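Local coordinates for protein N-acetylcysteine deacetylase (Bacillus subtilis, PDB 1YSJ) that probably removes the acetyl group from N-acetylcysteine with the help of two divalent metal ions, yielding cysteine and acetate in a pathway that degrades S-(2-succino)cysteine, at residues E46-E51 with Q154-I159; A96-L101 with F126-I131; H120-D125 with G180-P185. The protein carries 1 engineered substitution. All blocks are in the same frame, centred on the assembly; numbering follows the deposited sequence.

Contact 1: E46-E51 with Q154-I159; sequences ELSFQE and QPAEEI. With NI (nickel (II) ion), chain D.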
loop_
_atom_site.group_PDB
_atom_site.type_symbol
_atom_site.label_atom_id
_atom_site.label_comp_id
_atom_site.label_asym_id
_atom_site.label_seq_id
_atom_site.Cartn_x
_atom_site.Cartn_y
_atom_site.Cartn_z
ATOM N N GLU A 46 9.213 -25.443 -20.591
ATOM C CA GLU A 46 7.884 -24.878 -20.789
ATOM C C GLU A 46 7.248 -24.510 -19.450
ATOM O O GLU A 46 7.516 -25.143 -18.430
ATOM C CB GLU A 46 6.994 -25.856 -21.584
ATOM C CG GLU A 46 7.429 -26.052 -23.048
ATOM C CD GLU A 46 6.707 -27.198 -23.750
ATOM O OE1 GLU A 46 6.821 -28.345 -23.271
ATOM O OE2 GLU A 46 6.042 -26.958 -24.791
ATOM N N LEU A 47 6.408 -23.482 -19.464
ATOM C CA LEU A 47 5.741 -22.993 -18.251
ATOM C C LEU A 47 4.513 -23.834 -17.879
ATOM O O LEU A 47 4.029 -24.606 -18.697
ATOM C CB LEU A 47 5.376 -21.508 -18.404
ATOM C CG LEU A 47 6.561 -20.560 -18.652
ATOM C CD1 LEU A 47 6.118 -19.157 -19.026
ATOM C CD2 LEU A 47 7.470 -20.511 -17.438
ATOM N N SER A 48 4.046 -23.688 -16.638
ATOM C CA SER A 48 2.842 -24.366 -16.122
ATOM C C SER A 48 1.666 -24.334 -17.095
ATOM O O SER A 48 1.288 -23.263 -17.574
ATOM C CB SER A 48 2.402 -23.738 -14.789
ATOM O OG SER A 48 3.356 -23.953 -13.759
ATOM N N PHE A 49 1.100 -25.514 -17.368
ATOM C CA PHE A 49 -0.014 -25.712 -18.316
ATOM C C PHE A 49 0.312 -25.417 -19.793
ATOM O O PHE A 49 -0.586 -25.422 -20.643
ATOM C CB PHE A 49 -1.284 -24.960 -17.874
ATOM C CG PHE A 49 -1.964 -25.562 -16.673
ATOM C CD1 PHE A 49 -2.399 -24.749 -15.631
ATOM C CD2 PHE A 49 -2.164 -26.943 -16.578
ATOM C CE1 PHE A 49 -3.031 -25.293 -14.514
ATOM C CE2 PHE A 49 -2.788 -27.498 -15.463
ATOM C CZ PHE A 49 -3.225 -26.670 -14.426
ATOM N N GLN A 50 1.588 -25.180 -20.089
ATOM C CA GLN A 50 2.045 -24.864 -21.447
ATOM C C GLN A 50 3.064 -25.891 -21.925
ATOM O O GLN A 50 3.805 -25.649 -22.888
ATOM C CB GLN A 50 2.649 -23.454 -21.500
ATOM C CG GLN A 50 1.664 -22.336 -21.166
ATOM C CD GLN A 50 2.220 -20.958 -21.480
ATOM O OE1 GLN A 50 2.449 -20.612 -22.652
ATOM N NE2 GLN A 50 2.423 -20.151 -20.436
ATOM N N GLU A 51 3.085 -27.043 -21.249
ATOM C CA GLU A 51 4.054 -28.104 -21.515
ATOM C C GLU A 51 3.607 -29.000 -22.670
ATOM O O GLU A 51 3.467 -30.213 -22.518
ATOM C CB GLU A 51 4.323 -28.938 -20.252
ATOM C CG GLU A 51 4.418 -28.147 -18.946
ATOM C CD GLU A 51 3.069 -27.975 -18.236
ATOM O OE1 GLU A 51 2.010 -28.180 -18.865
ATOM O OE2 GLU A 51 3.067 -27.628 -17.036
ATOM N N GLN A 154 3.084 -34.821 -14.150
ATOM C CA GLN A 154 2.121 -33.816 -13.755
ATOM C C GLN A 154 2.502 -32.409 -14.213
ATOM O O GLN A 154 3.619 -31.952 -13.960
ATOM C CB GLN A 154 1.968 -33.847 -12.229
ATOM C CG GLN A 154 1.086 -32.745 -11.665
ATOM C CD GLN A 154 1.425 -32.392 -10.239
ATOM O OE1 GLN A 154 1.416 -33.253 -9.352
ATOM N NE2 GLN A 154 1.712 -31.114 -9.999
ATOM N N PRO A 155 1.557 -31.698 -14.854
ATOM C CA PRO A 155 1.821 -30.307 -15.221
ATOM C C PRO A 155 1.621 -29.387 -14.024
ATOM O O PRO A 155 1.035 -29.803 -13.028
ATOM C CB PRO A 155 0.741 -30.021 -16.267
ATOM C CG PRO A 155 -0.409 -30.885 -15.849
ATOM C CD PRO A 155 0.198 -32.127 -15.245
ATOM N N ALA A 156 2.131 -28.160 -14.118
ATOM C CA ALA A 156 1.714 -27.061 -13.237
ATOM C C ALA A 156 1.925 -27.270 -11.724
ATOM O O ALA A 156 1.056 -26.915 -10.914
ATOM C CB ALA A 156 0.251 -26.682 -13.529
ATOM N N GLU A 157 3.067 -27.841 -11.343
ATOM C CA GLU A 157 3.422 -27.936 -9.925
ATOM C C GLU A 157 3.733 -26.546 -9.370
ATOM O O GLU A 157 3.348 -26.210 -8.247
ATOM C CB GLU A 157 4.617 -28.869 -9.717
ATOM C CG GLU A 157 4.952 -29.185 -8.251
ATOM C CD GLU A 157 5.734 -28.076 -7.541
ATOM O OE1 GLU A 157 6.573 -27.406 -8.185
ATOM O OE2 GLU A 157 5.509 -27.880 -6.327
ATOM N N GLU A 158 4.417 -25.736 -10.174
ATOM C CA GLU A 158 4.897 -24.434 -9.723
ATOM C C GLU A 158 3.780 -23.458 -9.360
ATOM O O GLU A 158 4.000 -22.525 -8.592
ATOM C CB GLU A 158 5.859 -23.818 -10.746
ATOM C CG GLU A 158 7.124 -24.650 -10.999
ATOM C CD GLU A 158 8.081 -24.686 -9.808
ATOM O OE1 GLU A 158 7.845 -24.008 -8.782
ATOM O OE2 GLU A 158 9.095 -25.403 -9.897
ATOM N N ILE A 159 2.585 -23.677 -9.901
ATOM C CA ILE A 159 1.438 -22.829 -9.558
ATOM C C ILE A 159 0.411 -23.585 -8.719
ATOM O O ILE A 159 -0.702 -23.101 -8.496
ATOM C CB ILE A 159 0.792 -22.181 -10.808
ATOM C CG1 ILE A 159 0.366 -23.254 -11.821
ATOM C CG2 ILE A 159 1.752 -21.157 -11.420
ATOM C CD1 ILE A 159 -0.637 -22.775 -12.853
HETATM NI NI NI D . 9.789 -24.896 -7.662
HETATM O O HOH W 1 8.928 -27.067 -6.839
HETATM O O HOH W 2 9.488 -24.888 -5.342
#
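The metal-ligand loop of this M20 peptidase, which carries E158, is seated against S48, F49 and E51 of a type II beta turn and the residue that follows it. Closest at the backbone are S48 and A156, their CA atoms 4.1 Å apart. The methyl group of A156 sits over one face of the F49 ring, its CB 3.5 Å from the centroid and almost on the ring normal, a CH-pi contact. The phenyl has CG anti to its own carbonyl carbon (chi1 -71°), and from there it also meets CD1 of I159, 3.8 Å from F49 CD1, and more loosely the ring of P155.

The polar half of the seam belongs to E51, the N-cap of helix 52-64. Its OE2 takes A156 N at 3.1 Å on the syn side and F49 N at 2.9 Å from the opposite face of the carboxylate. One oxygen thus clamps the turn to the loop that leaves the C-terminal end of strand 148-154, the end of the sheet where alpha/beta enzymes commonly carry their active sites. The other oxygen, OE1, is hydrogen-bonded to T77, and both rest on CB of P155.

S48 packs against A156 and I159, its OG 3.6 Å from I159 CG1, while D99 takes the hydroxyl in a hydrogen bond. Beyond it the chain turns toward the metal: E158 chelates one nickel ion through OE1 and OE2, both at 2.4 Å, in a site completed by C122, H374 and two waters. One of these waters donates to E157 OE1 at 2.7 Å.

Contact 2: A96-L101 with F126-I131; sequences ADIDAL and FHTASI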
loop_
_atom_site.group_PDB
_atom_site.type_symbol
_atom_site.label_atom_id
_atom_site.label_comp_id
_atom_site.label_asym_id
_atom_site.label_seq_id
_atom_site.Cartn_x
_atom_site.Cartn_y
_atom_site.Cartn_z
ATOM N N ALA A 96 6.124 -37.520 -11.166
ATOM C CA ALA A 96 7.114 -36.496 -11.515
ATOM C C ALA A 96 6.406 -35.229 -12.005
ATOM O O ALA A 96 5.344 -35.305 -12.622
ATOM C CB ALA A 96 8.071 -37.015 -12.585
ATOM N N ASP A 97 6.994 -34.071 -11.723
ATOM C CA ASP A 97 6.480 -32.784 -12.219
ATOM C C ASP A 97 7.242 -32.332 -13.461
ATOM O O ASP A 97 8.448 -32.541 -13.557
ATOM C CB ASP A 97 6.516 -31.708 -11.125
ATOM C CG ASP A 97 7.714 -31.844 -10.190
ATOM O OD1 ASP A 97 8.708 -32.518 -10.543
ATOM O OD2 ASP A 97 7.652 -31.267 -9.085
ATOM N N ILE A 98 6.540 -31.721 -14.416
ATOM C CA ILE A 98 7.135 -31.459 -15.739
ATOM C C ILE A 98 7.304 -29.980 -16.147
ATOM O O ILE A 98 7.842 -29.697 -17.219
ATOM C CB ILE A 98 6.389 -32.241 -16.872
ATOM C CG1 ILE A 98 4.968 -31.690 -17.100
ATOM C CG2 ILE A 98 6.359 -33.734 -16.562
ATOM C CD1 ILE A 98 4.280 -32.226 -18.358
ATOM N N ASP A 99 6.847 -29.050 -15.306
ATOM C CA ASP A 99 6.849 -27.617 -15.650
ATOM C C ASP A 99 8.103 -26.846 -15.201
ATOM O O ASP A 99 8.724 -27.179 -14.196
ATOM C CB ASP A 99 5.579 -26.927 -15.125
ATOM C CG ASP A 99 5.453 -26.974 -13.602
ATOM O OD1 ASP A 99 5.961 -27.923 -12.956
ATOM O OD2 ASP A 99 4.815 -26.053 -13.048
ATOM N N ALA A 100 8.455 -25.812 -15.966
ATOM C CA ALA A 100 9.596 -24.945 -15.666
ATOM C C ALA A 100 9.150 -23.587 -15.097
ATOM O O ALA A 100 7.992 -23.425 -14.694
ATOM C CB ALA A 100 10.441 -24.756 -16.904
ATOM N N LEU A 101 10.062 -22.615 -15.084
ATOM C CA LEU A 101 9.827 -21.328 -14.419
ATOM C C LEU A 101 10.143 -20.103 -15.276
ATOM O O LEU A 101 11.030 -20.161 -16.127
ATOM C CB LEU A 101 10.620 -21.260 -13.112
ATOM C CG LEU A 101 10.047 -22.063 -11.943
ATOM C CD1 LEU A 101 11.151 -22.399 -10.955
ATOM C CD2 LEU A 101 8.885 -21.329 -11.259
ATOM N N PHE A 126 15.054 -33.079 -14.473
ATOM C CA PHE A 126 15.640 -34.213 -13.753
ATOM C C PHE A 126 14.602 -35.199 -13.203
ATOM O O PHE A 126 14.744 -36.406 -13.399
ATOM C CB PHE A 126 16.575 -33.728 -12.636
ATOM C CG PHE A 126 16.922 -34.787 -11.619
ATOM C CD1 PHE A 126 17.840 -35.788 -11.919
ATOM C CD2 PHE A 126 16.335 -34.772 -10.355
ATOM C CE1 PHE A 126 18.160 -36.767 -10.982
ATOM C CE2 PHE A 126 16.648 -35.746 -9.407
ATOM C CZ PHE A 126 17.564 -36.747 -9.722
ATOM N N HIS A 127 13.575 -34.695 -12.515
ATOM C CA HIS A 127 12.519 -35.560 -11.973
ATOM C C HIS A 127 11.871 -36.386 -13.075
ATOM O O HIS A 127 11.696 -37.598 -12.921
ATOM C CB HIS A 127 11.433 -34.762 -11.240
ATOM C CG HIS A 127 11.941 -33.950 -10.091
ATOM N ND1 HIS A 127 11.305 -32.809 -9.652
ATOM C CD2 HIS A 127 13.030 -34.102 -9.301
ATOM C CE1 HIS A 127 11.976 -32.298 -8.636
ATOM N NE2 HIS A 127 13.029 -33.061 -8.407
ATOM N N THR A 128 11.531 -35.714 -14.178
ATOM C CA THR A 128 10.886 -36.340 -15.330
ATOM C C THR A 128 11.747 -37.440 -15.951
ATOM O O THR A 128 11.290 -38.577 -16.086
ATOM C CB THR A 128 10.487 -35.277 -16.395
ATOM O OG1 THR A 128 9.489 -34.408 -15.838
ATOM C CG2 THR A 128 9.941 -35.932 -17.665
ATOM N N ALA A 129 12.985 -37.105 -16.308
ATOM C CA ALA A 129 13.908 -38.076 -16.906
ATOM C C ALA A 129 14.162 -39.291 -16.004
ATOM O O ALA A 129 14.196 -40.420 -16.491
ATOM C CB ALA A 129 15.218 -37.410 -17.293
ATOM N N SER A 130 14.314 -39.050 -14.699
ATOM C CA SER A 130 14.487 -40.113 -13.699
ATOM C C SER A 130 13.330 -41.097 -13.685
ATOM O O SER A 130 13.547 -42.308 -13.731
ATOM C CB SER A 130 14.651 -39.525 -12.294
ATOM O OG SER A 130 15.895 -38.867 -12.149
ATOM N N ILE A 131 12.107 -40.571 -13.626
ATOM C CA ILE A 131 10.901 -41.398 -13.538
ATOM C C ILE A 131 10.575 -42.089 -14.876
ATOM O O ILE A 131 9.894 -43.122 -14.901
ATOM C CB ILE A 131 9.691 -40.587 -12.954
ATOM C CG1 ILE A 131 10.001 -40.074 -11.538
ATOM C CG2 ILE A 131 8.393 -41.403 -12.930
ATOM C CD1 ILE A 131 10.531 -41.130 -10.566
#
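Two first torsions bring D97 and H127 together: the aspartate places CG between its backbone N and carbonyl carbon (chi1 35°), and the histidine turns its ring to lie anti to its carbonyl carbon (chi1 -59°). Carboxylate and imidazole then meet nearly coplanar. H127 ND1 donates to D97 OD1 at 2.8 Å, with an N-H...O angle of 153°, using the syn lone pair of the oxygen and keeping close to the plane of the imidazole. Because ND1 carries the proton here, NE2 can accept from the backbone N of N183, so the ring is gripped at both nitrogens and its rotation is fixed.

H127 also meets the ring of H182 edge to face, which makes it a second-shell residue: it packs on a nickel ligand without binding the metal. With D97 replaced by an alanine, ND1 of the buried histidine is likely to lose its acceptor, leaving the imidazole held at NE2 alone and freer to tilt against H182. The other oxygen, OD2, has a long, weak ion pair with R95.

The backbone frame is a strand-to-helix packing of the alpha/beta domain, the end of strand 91-97 packing against the first turns of helix 124-139. A96 packs directly on the helix, its CB 3.7 Å from H127 O and 3.8 Å from I131 CG1; a side chain this small is consistent with the close approach of strand and helix, A96 and T128 CA atoms 5.4 Å apart. On the other flank T128 directs OG1 between D97 O, 3.1 Å away, and I98 CG2, 3.3 Å away, although its hydroxyl is hydrogen-bonded to H124 O one helical turn back. I58 of helix 52-64 touches both T128 and I98.

Contact 3: H120-D125 with G180-P185; sequences HACGHD and GMHNKP. With NI (nickel (II) ion), chain C; NI (nickel (II) ion), chain D.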
loop_
_atom_site.group_PDB
_atom_site.type_symbol
_atom_site.label_atom_id
_atom_site.label_comp_id
_atom_site.label_asym_id
_atom_site.label_seq_id
_atom_site.Cartn_x
_atom_site.Cartn_y
_atom_site.Cartn_z
ATOM N N HIS A 120 14.273 -24.462 -16.350
ATOM C CA HIS A 120 14.058 -25.520 -15.375
ATOM C C HIS A 120 14.950 -25.298 -14.152
ATOM O O HIS A 120 15.922 -26.026 -13.935
ATOM C CB HIS A 120 14.321 -26.894 -16.011
ATOM C CG HIS A 120 13.105 -27.514 -16.628
ATOM N ND1 HIS A 120 12.013 -27.905 -15.884
ATOM C CD2 HIS A 120 12.812 -27.817 -17.914
ATOM C CE1 HIS A 120 11.094 -28.414 -16.687
ATOM N NE2 HIS A 120 11.554 -28.369 -17.924
ATOM N N ALA A 121 14.605 -24.288 -13.355
ATOM C CA ALA A 121 15.406 -23.878 -12.199
ATOM C C ALA A 121 15.039 -24.630 -10.916
ATOM O O ALA A 121 15.512 -24.294 -9.831
ATOM C CB ALA A 121 15.290 -22.366 -11.987
ATOM N N CYS A 122 14.200 -25.648 -11.047
ATOM C CA CYS A 122 13.781 -26.448 -9.902
ATOM C C CYS A 122 14.052 -27.946 -10.114
ATOM O O CYS A 122 13.668 -28.771 -9.291
ATOM C CB CYS A 122 12.304 -26.188 -9.592
ATOM S SG CYS A 122 11.849 -26.434 -7.853
ATOM N N GLY A 123 14.715 -28.282 -11.223
ATOM C CA GLY A 123 15.122 -29.664 -11.511
ATOM C C GLY A 123 14.018 -30.622 -11.951
ATOM O O GLY A 123 14.186 -31.835 -11.868
ATOM N N HIS A 124 12.903 -30.086 -12.440
ATOM C CA HIS A 124 11.768 -30.908 -12.871
ATOM C C HIS A 124 12.079 -31.705 -14.135
ATOM O O HIS A 124 11.476 -32.760 -14.385
ATOM C CB HIS A 124 10.527 -30.040 -13.068
ATOM C CG HIS A 124 10.009 -29.429 -11.801
ATOM N ND1 HIS A 124 8.775 -28.819 -11.720
ATOM C CD2 HIS A 124 10.553 -29.343 -10.562
ATOM C CE1 HIS A 124 8.588 -28.371 -10.490
ATOM N NE2 HIS A 124 9.651 -28.677 -9.768
ATOM N N ASP A 125 13.014 -31.190 -14.932
ATOM C CA ASP A 125 13.575 -31.935 -16.046
ATOM C C ASP A 125 14.242 -33.219 -15.526
ATOM O O ASP A 125 13.996 -34.307 -16.055
ATOM C CB ASP A 125 14.559 -31.065 -16.855
ATOM C CG ASP A 125 15.646 -30.422 -15.994
ATOM O OD1 ASP A 125 15.414 -30.168 -14.792
ATOM O OD2 ASP A 125 16.742 -30.153 -16.530
ATOM N N GLY A 180 6.836 -39.928 -4.651
ATOM C CA GLY A 180 7.426 -38.822 -5.380
ATOM C C GLY A 180 8.762 -38.414 -4.807
ATOM O O GLY A 180 9.166 -38.876 -3.740
HETATM N N MSE A 181 9.455 -37.549 -5.530
HETATM C CA MSE A 181 10.723 -37.039 -5.071
HETATM C C MSE A 181 10.807 -35.551 -5.332
HETATM O O MSE A 181 10.083 -35.008 -6.172
HETATM C CB MSE A 181 11.879 -37.750 -5.782
HETATM C CG MSE A 181 12.486 -36.961 -6.937
HETATM SE SE MSE A 181 13.726 -37.982 -8.009
HETATM C CE MSE A 181 12.499 -38.610 -9.315
ATOM N N HIS A 182 11.695 -34.897 -4.595
ATOM C CA HIS A 182 12.230 -33.636 -5.048
ATOM C C HIS A 182 13.740 -33.653 -4.888
ATOM O O HIS A 182 14.259 -34.098 -3.860
ATOM C CB HIS A 182 11.620 -32.451 -4.311
ATOM C CG HIS A 182 11.624 -31.194 -5.121
ATOM N ND1 HIS A 182 12.777 -30.490 -5.397
ATOM C CD2 HIS A 182 10.620 -30.534 -5.746
ATOM C CE1 HIS A 182 12.482 -29.445 -6.149
ATOM N NE2 HIS A 182 11.179 -29.448 -6.374
ATOM N N ASN A 183 14.437 -33.184 -5.919
ATOM C CA ASN A 183 15.881 -33.025 -5.856
ATOM C C ASN A 183 16.244 -32.125 -4.682
ATOM O O ASN A 183 15.522 -31.175 -4.371
ATOM C CB ASN A 183 16.429 -32.465 -7.176
ATOM C CG ASN A 183 16.060 -31.007 -7.393
ATOM O OD1 ASN A 183 16.742 -30.102 -6.912
ATOM N ND2 ASN A 183 14.976 -30.776 -8.114
ATOM N N LYS A 184 17.347 -32.446 -4.019
ATOM C CA LYS A 184 17.809 -31.678 -2.879
ATOM C C LYS A 184 19.283 -31.348 -3.093
ATOM O O LYS A 184 20.148 -32.196 -2.866
ATOM C CB LYS A 184 17.588 -32.460 -1.582
ATOM C CG LYS A 184 17.477 -31.604 -0.317
ATOM C CD LYS A 184 16.136 -30.872 -0.258
ATOM C CE LYS A 184 15.862 -30.285 1.119
ATOM N NZ LYS A 184 16.669 -29.078 1.389
ATOM N N PRO A 185 19.570 -30.115 -3.556
ATOM C CA PRO A 185 20.929 -29.693 -3.931
ATOM C C PRO A 185 21.972 -29.806 -2.819
ATOM O O PRO A 185 23.155 -29.988 -3.112
ATOM C CB PRO A 185 20.749 -28.225 -4.355
ATOM C CG PRO A 185 19.411 -27.813 -3.819
ATOM C CD PRO A 185 18.580 -29.044 -3.781
HETATM NI NI NI C . 10.051 -28.225 -7.809
HETATM NI NI NI D . 9.789 -24.896 -7.662
HETATM O O HOH W 1 8.928 -27.067 -6.839
HETATM O O HOH W 3 8.294 -29.624 -7.453
HETATM O O HOH W 2 9.488 -24.888 -5.342
#
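C122 and H124 meet H182 in a metal-bridged contact at the dinuclear centre of the M20 catalytic domain, where the loop leading into helix 124-139 faces the end of strand 175-184 in the mixed sheet. Three side chains from the two segments converge on one nickel ion: H124 NE2 at 2.0 Å, H182 NE2 at 2.2 Å and C122 SG at 2.5 Å, with two waters as further ligands. The sulfur of C122 is one of two bridges, since SG also binds the second nickel ion at 2.6 Å, where E158 and H374 join it. The other bridge is one of the waters, which lies between the two metals and binds both.

Both histidines present NE2 to the ion, but from different directions. Their planes stand 78° apart, oblique to each other, and C122 SG lies at the edge of the H182 ring, close to its plane. With SG roughly anti to the backbone N (chi1 -152°), the sulfur lies within bonding distance of both nickel ions. H124 is held from behind, where its ND1 is hydrogen-bonded to D99.

Away from the metals, N183 ties the segments together. Its ND2, with the amide plane directed at the acceptor, donates to C122 O at 2.7 Å from above the carbonyl plane. The neighbouring G123, at the N-cap of the helix, has positive phi, and a CB built on it would fall 2.4 Å from N183 ND2, a clash that the absence of a side chain avoids. N183 O in turn receives an indole N-H from W373 and fixes the metal ligand next to it: H182 ND1 donates to N183 O at 3.0 Å, almost perfectly straight at 178° and in the plane of both groups.

In the fold
Along the chain the segments run 46-51, 96-101, 120-125, 126-131, 154-159 and 180-185, so that contact 2 is nested inside the loop closed by contact 1, while contact 3 alternates with both. Their centres lie close together: about 10 Å between contacts 1 and 2, 14 Å between 1 and 3, and 7 Å between 2 and 3. All three gather at one end of the mixed sheet, where strands 148-154, 91-97 and 175-184 are successive neighbours; helix 124-139 serves contacts 2 and 3. Contacts 1 and 3 share a nickel ion, and D99 links all three. Distant parts of the chain thus assemble one dinuclear site.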